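Long-range contact in acetylxylan esterase (Geobacillus stearothermophilus, PDB 5BN1), which removes acetyl groups from the xylose backbone units of xylan and xylo-oligosaccharides as an octameric serine esterase of the GDSL (SGNH hydrolase) family: residues A[3-17]-A[77-91]. The protein carries 1 engineered substitution. Numbering follows the deposited sequence.
Sequences IGSGEKLLFIGDSIT and VIAQKPDWVSIMIGI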
loop_
_atom_site.group_PDB
_atom_site.type_symbol
_atom_site.label_atom_id
_atom_site.label_comp_id
_atom_site.label_asym_id
_atom_site.label_seq_id
_atom_site.Cartn_x
_atom_site.Cartn_y
_atom_site.Cartn_z
ATOM N N ILE A 3 -15.023 41.275 -6.219
ATOM C CA ILE A 3 -13.624 40.989 -6.203
ATOM C C ILE A 3 -12.998 41.390 -7.570
ATOM O O ILE A 3 -13.699 41.339 -8.534
ATOM C CB ILE A 3 -13.484 39.481 -5.951
ATOM C CG1 ILE A 3 -14.068 39.230 -4.505
ATOM C CG2 ILE A 3 -12.052 39.122 -5.939
ATOM C CD1 ILE A 3 -13.787 37.868 -4.018
ATOM N N GLY A 4 -11.780 41.847 -7.554
ATOM C CA GLY A 4 -11.157 42.304 -8.821
ATOM C C GLY A 4 -10.006 41.501 -9.193
ATOM O O GLY A 4 -9.378 40.867 -8.420
ATOM N N SER A 5 -9.544 41.750 -10.441
ATOM C CA SER A 5 -8.369 41.124 -10.919
ATOM C C SER A 5 -7.133 41.440 -10.176
ATOM O O SER A 5 -6.919 42.553 -9.763
ATOM C CB SER A 5 -8.282 41.515 -12.445
ATOM O OG SER A 5 -7.757 40.498 -13.183
ATOM N N GLY A 6 -6.264 40.491 -9.991
ATOM C CA GLY A 6 -5.040 40.687 -9.316
ATOM C C GLY A 6 -5.188 40.573 -7.808
ATOM O O GLY A 6 -4.144 40.573 -7.122
ATOM N N GLU A 7 -6.423 40.339 -7.371
ATOM C CA GLU A 7 -6.654 40.245 -5.870
ATOM C C GLU A 7 -6.607 38.813 -5.387
ATOM O O GLU A 7 -6.789 37.902 -6.199
ATOM C CB GLU A 7 -7.931 40.755 -5.458
ATOM C CG GLU A 7 -8.029 42.294 -5.549
ATOM C CD GLU A 7 -9.400 42.837 -5.457
ATOM O OE1 GLU A 7 -9.402 44.013 -5.858
ATOM O OE2 GLU A 7 -10.563 42.306 -5.216
ATOM N N LYS A 8 -6.136 38.637 -4.157
ATOM C CA LYS A 8 -5.977 37.337 -3.532
ATOM C C LYS A 8 -7.170 37.109 -2.610
ATOM O O LYS A 8 -7.475 37.855 -1.700
ATOM C CB LYS A 8 -4.725 37.191 -2.754
ATOM C CG LYS A 8 -4.593 35.885 -2.037
ATOM C CD LYS A 8 -3.385 35.777 -1.120
ATOM C CE LYS A 8 -2.161 35.286 -1.710
ATOM N NZ LYS A 8 -1.047 35.028 -0.791
ATOM N N LEU A 9 -7.898 35.998 -2.847
ATOM C CA LEU A 9 -9.075 35.605 -2.093
ATOM C C LEU A 9 -8.699 34.364 -1.347
ATOM O O LEU A 9 -8.269 33.365 -1.954
ATOM C CB LEU A 9 -10.246 35.331 -3.027
ATOM C CG LEU A 9 -11.446 34.519 -2.488
ATOM C CD1 LEU A 9 -12.089 35.194 -1.273
ATOM C CD2 LEU A 9 -12.459 34.438 -3.586
ATOM N N LEU A 10 -8.793 34.384 -0.016
ATOM C CA LEU A 10 -8.371 33.337 0.836
ATOM C C LEU A 10 -9.593 32.832 1.539
ATOM O O LEU A 10 -10.344 33.564 2.173
ATOM C CB LEU A 10 -7.324 33.773 1.860
ATOM C CG LEU A 10 -6.772 32.781 2.831
ATOM C CD1 LEU A 10 -5.369 33.223 3.240
ATOM C CD2 LEU A 10 -7.578 32.699 4.109
ATOM N N PHE A 11 -9.831 31.490 1.500
ATOM C CA PHE A 11 -10.945 30.821 2.176
ATOM C C PHE A 11 -10.381 30.089 3.359
ATOM O O PHE A 11 -9.347 29.427 3.339
ATOM C CB PHE A 11 -11.606 29.791 1.239
ATOM C CG PHE A 11 -12.376 30.364 0.110
ATOM C CD1 PHE A 11 -13.707 30.514 0.222
ATOM C CD2 PHE A 11 -11.739 30.588 -1.146
ATOM C CE1 PHE A 11 -14.495 30.998 -0.812
ATOM C CE2 PHE A 11 -12.514 31.025 -2.194
ATOM C CZ PHE A 11 -13.853 31.246 -2.058
ATOM N N ILE A 12 -11.136 30.231 4.477
ATOM C CA ILE A 12 -10.767 29.564 5.695
ATOM C C ILE A 12 -12.042 28.997 6.374
ATOM O O ILE A 12 -13.156 29.495 6.208
ATOM C CB ILE A 12 -9.853 30.372 6.627
ATOM C CG1 ILE A 12 -9.150 29.503 7.672
ATOM C CG2 ILE A 12 -10.645 31.545 7.202
ATOM C CD1 ILE A 12 -7.988 30.163 8.439
ATOM N N GLY A 13 -11.859 27.852 7.048
ATOM C CA GLY A 13 -12.922 27.166 7.643
ATOM C C GLY A 13 -12.474 25.754 8.020
ATOM O O GLY A 13 -11.324 25.477 8.293
ATOM N N ASP A 14 -13.506 24.873 8.069
ATOM C CA ASP A 14 -13.376 23.449 8.491
ATOM C C ASP A 14 -13.345 22.493 7.284
ATOM O O ASP A 14 -12.974 22.901 6.231
ATOM C CB ASP A 14 -14.470 23.193 9.508
ATOM C CG ASP A 14 -15.813 23.447 8.987
ATOM O OD1 ASP A 14 -16.058 23.310 7.766
ATOM O OD2 ASP A 14 -16.693 23.891 9.743
ATOM N N SER A 15 -13.797 21.266 7.522
ATOM C CA SER A 15 -13.774 20.313 6.393
ATOM C C SER A 15 -14.555 20.733 5.191
ATOM O O SER A 15 -14.210 20.397 4.056
ATOM C CB SER A 15 -14.312 18.926 6.775
ATOM O OG SER A 15 -15.646 19.063 7.304
ATOM N N ILE A 16 -15.604 21.494 5.344
ATOM C CA ILE A 16 -16.477 21.927 4.216
ATOM C C ILE A 16 -15.625 22.755 3.289
ATOM O O ILE A 16 -15.842 22.759 2.078
ATOM C CB ILE A 16 -17.774 22.615 4.718
ATOM C CG1 ILE A 16 -18.508 21.739 5.720
ATOM C CG2 ILE A 16 -18.650 22.965 3.494
ATOM C CD1 ILE A 16 -18.857 20.359 5.284
ATOM N N THR A 17 -14.754 23.577 3.874
ATOM C CA THR A 17 -13.834 24.423 3.173
ATOM C C THR A 17 -12.646 23.598 2.639
ATOM O O THR A 17 -12.306 23.691 1.441
ATOM C CB THR A 17 -13.421 25.673 4.010
ATOM O OG1 THR A 17 -14.618 26.358 4.298
ATOM C CG2 THR A 17 -12.451 26.566 3.218
ATOM N N VAL A 77 -3.652 33.266 7.801
ATOM C CA VAL A 77 -4.391 34.316 7.218
ATOM C C VAL A 77 -3.483 35.554 7.078
ATOM O O VAL A 77 -3.184 35.962 5.980
ATOM C CB VAL A 77 -5.667 34.673 7.974
ATOM C CG1 VAL A 77 -6.433 35.768 7.384
ATOM C CG2 VAL A 77 -6.583 33.402 8.069
ATOM N N ILE A 78 -3.141 36.138 8.223
ATOM C CA ILE A 78 -2.425 37.457 8.155
ATOM C C ILE A 78 -1.191 37.400 7.334
ATOM O O ILE A 78 -1.029 38.259 6.442
ATOM C CB ILE A 78 -2.117 37.956 9.611
ATOM C CG1 ILE A 78 -3.375 38.105 10.439
ATOM C CG2 ILE A 78 -1.434 39.357 9.477
ATOM C CD1 ILE A 78 -4.483 38.799 9.900
ATOM N N ALA A 79 -0.365 36.415 7.520
ATOM C CA ALA A 79 0.935 36.307 6.881
ATOM C C ALA A 79 0.792 36.018 5.366
ATOM O O ALA A 79 1.749 36.212 4.634
ATOM C CB ALA A 79 1.752 35.293 7.574
ATOM N N GLN A 80 -0.389 35.578 4.906
ATOM C CA GLN A 80 -0.678 35.366 3.469
ATOM C C GLN A 80 -1.013 36.596 2.714
ATOM O O GLN A 80 -1.216 36.596 1.497
ATOM C CB GLN A 80 -1.867 34.364 3.321
ATOM C CG GLN A 80 -1.650 33.093 4.077
ATOM C CD GLN A 80 -0.387 32.297 3.721
ATOM O OE1 GLN A 80 -0.023 32.186 2.562
ATOM N NE2 GLN A 80 0.270 31.734 4.719
ATOM N N LYS A 81 -1.162 37.701 3.432
ATOM C CA LYS A 81 -1.537 38.970 2.854
ATOM C C LYS A 81 -2.639 38.922 1.869
ATOM O O LYS A 81 -2.548 39.400 0.752
ATOM C CB LYS A 81 -0.284 39.583 2.186
ATOM C CG LYS A 81 0.933 39.642 3.096
ATOM C CD LYS A 81 0.677 40.582 4.288
ATOM C CE LYS A 81 1.921 40.810 5.167
ATOM N NZ LYS A 81 2.946 41.387 4.249
ATOM N N PRO A 82 -3.776 38.344 2.241
ATOM C CA PRO A 82 -4.867 38.412 1.367
ATOM C C PRO A 82 -5.556 39.679 1.161
ATOM O O PRO A 82 -5.541 40.580 2.011
ATOM C CB PRO A 82 -5.876 37.414 2.039
ATOM C CG PRO A 82 -5.568 37.637 3.533
ATOM C CD PRO A 82 -4.114 37.782 3.583
ATOM N N ASP A 83 -6.236 39.826 0.055
ATOM C CA ASP A 83 -7.121 40.948 -0.187
ATOM C C ASP A 83 -8.532 40.790 0.273
ATOM O O ASP A 83 -9.177 41.613 0.830
ATOM C CB ASP A 83 -7.126 41.311 -1.661
ATOM C CG ASP A 83 -5.760 41.662 -2.155
ATOM O OD1 ASP A 83 -5.209 42.755 -1.612
ATOM O OD2 ASP A 83 -5.082 40.957 -2.931
ATOM N N TRP A 84 -9.037 39.501 0.202
ATOM C CA TRP A 84 -10.317 39.161 0.646
ATOM C C TRP A 84 -10.211 37.841 1.449
ATOM O O TRP A 84 -9.411 36.963 1.096
ATOM C CB TRP A 84 -11.275 38.889 -0.489
ATOM C CG TRP A 84 -11.688 40.048 -1.221
ATOM C CD1 TRP A 84 -10.999 40.651 -2.214
ATOM C CD2 TRP A 84 -12.892 40.809 -0.995
ATOM N NE1 TRP A 84 -11.719 41.782 -2.607
ATOM C CE2 TRP A 84 -12.861 41.891 -1.880
ATOM C CE3 TRP A 84 -13.936 40.709 -0.082
ATOM C CZ2 TRP A 84 -13.852 42.841 -1.905
ATOM C CZ3 TRP A 84 -14.962 41.638 -0.152
ATOM C CH2 TRP A 84 -14.900 42.674 -1.058
ATOM N N VAL A 85 -10.888 37.841 2.600
ATOM C CA VAL A 85 -10.932 36.655 3.456
ATOM C C VAL A 85 -12.357 36.223 3.635
ATOM O O VAL A 85 -13.255 36.908 4.074
ATOM C CB VAL A 85 -10.296 36.888 4.863
ATOM C CG1 VAL A 85 -10.361 35.627 5.755
ATOM C CG2 VAL A 85 -8.877 37.277 4.732
ATOM N N SER A 86 -12.622 34.951 3.249
ATOM C CA SER A 86 -13.901 34.261 3.385
ATOM C C SER A 86 -13.784 33.250 4.554
ATOM O O SER A 86 -12.840 32.472 4.624
ATOM C CB SER A 86 -14.334 33.463 2.135
ATOM O OG SER A 86 -15.551 32.853 2.308
ATOM N N ILE A 87 -14.689 33.417 5.509
ATOM C CA ILE A 87 -14.724 32.592 6.723
ATOM C C ILE A 87 -16.029 31.827 6.734
ATOM O O ILE A 87 -17.123 32.359 6.680
ATOM C CB ILE A 87 -14.627 33.435 8.041
ATOM C CG1 ILE A 87 -13.412 34.349 7.899
ATOM C CG2 ILE A 87 -14.625 32.519 9.244
ATOM C CD1 ILE A 87 -13.483 35.473 8.971
ATOM N N MET A 88 -15.941 30.474 6.938
ATOM C CA MET A 88 -17.115 29.628 7.224
ATOM C C MET A 88 -16.717 28.682 8.332
ATOM O O MET A 88 -15.996 27.708 8.220
ATOM C CB MET A 88 -17.654 28.804 6.025
ATOM C CG MET A 88 -18.928 28.098 6.392
ATOM S SD MET A 88 -19.939 27.525 5.013
ATOM C CE MET A 88 -18.721 26.619 4.095
ATOM N N ILE A 89 -17.224 29.067 9.540
ATOM C CA ILE A 89 -16.875 28.341 10.771
ATOM C C ILE A 89 -18.050 28.351 11.716
ATOM O O ILE A 89 -18.945 29.219 11.679
ATOM C CB ILE A 89 -15.627 28.924 11.429
ATOM C CG1 ILE A 89 -14.894 27.940 12.363
ATOM C CG2 ILE A 89 -15.994 30.299 12.115
ATOM C CD1 ILE A 89 -14.118 26.862 11.581
ATOM N N GLY A 90 -18.146 27.279 12.507
ATOM C CA GLY A 90 -19.267 27.070 13.487
ATOM C C GLY A 90 -19.883 25.706 13.467
ATOM O O GLY A 90 -20.469 25.302 14.431
ATOM N N ILE A 91 -19.780 24.978 12.325
ATOM C CA ILE A 91 -20.337 23.651 12.329
ATOM C C ILE A 91 -19.799 22.779 13.451
ATOM O O ILE A 91 -20.576 22.134 14.145
ATOM C CB ILE A 91 -20.147 22.974 10.972
ATOM C CG1 ILE A 91 -21.071 23.593 9.937
ATOM C CG2 ILE A 91 -20.472 21.451 11.067
ATOM C CD1 ILE A 91 -20.842 23.189 8.490
HETATM O O HOH W 1 -1.342 32.521 0.280
HETATM O O HOH W 2 -0.532 38.173 -1.265
HETATM O O HOH W 3 -14.878 30.328 3.601
HETATM O O HOH W 4 -16.603 24.699 12.341
HETATM O O HOH W 5 -18.632 25.818 9.606
HETATM O O HOH W 6 -16.032 25.687 6.468
#
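W84 meets the loop before strand 8-13 with both a ring face and an N-H. CG1 of I3 sits almost directly over the five-membered ring, 3.9 Å from its centroid, a CH-pi contact. NE1 of W84 gives a bent hydrogen bond (137°) of 2.9 Å to OE2 of E7. That oxygen is gripped twice: the backbone N of G4 reaches it from the opposite face of the carboxylate, pinning the turn G4-E7 beside the indole. The ring gets there because CG stands anti to the carbonyl carbon (chi1 -72°), and an alanine here would probably open a gap under I3 and leave the E7 carboxylate without its indole donor. Close by, D83 OD2 receives K8 N on its anti lone pair at 2.8 Å, and K8 O accepts from both D83 N and W84 N; D83 also forms a salt bridge with K129. The K8 chain, bent at chi3 (-89°), carries NZ to Q80 O, 2.8 Å away.

From there the two strands, adjacent and inner in the flavodoxin-like SGNH sheet, run parallel, L10 and I12 each donating to and accepting from strand 84-88. On one face, I12 CD1 packs 3.5 Å from V77 CG2; on the other, S86 CB meets F11 CD1 at 3.6 Å. G13 has no side chain, and a CB there would clash with M88 O. D14 caps the helix of the inferred nucleophile S15 by accepting from I16 N. A water links D14 OD2 to I91 N, so strand pairing and solvent set the start of that helix beside the start of helix 91-99, which carries N92, an inferred transition-state stabilizer.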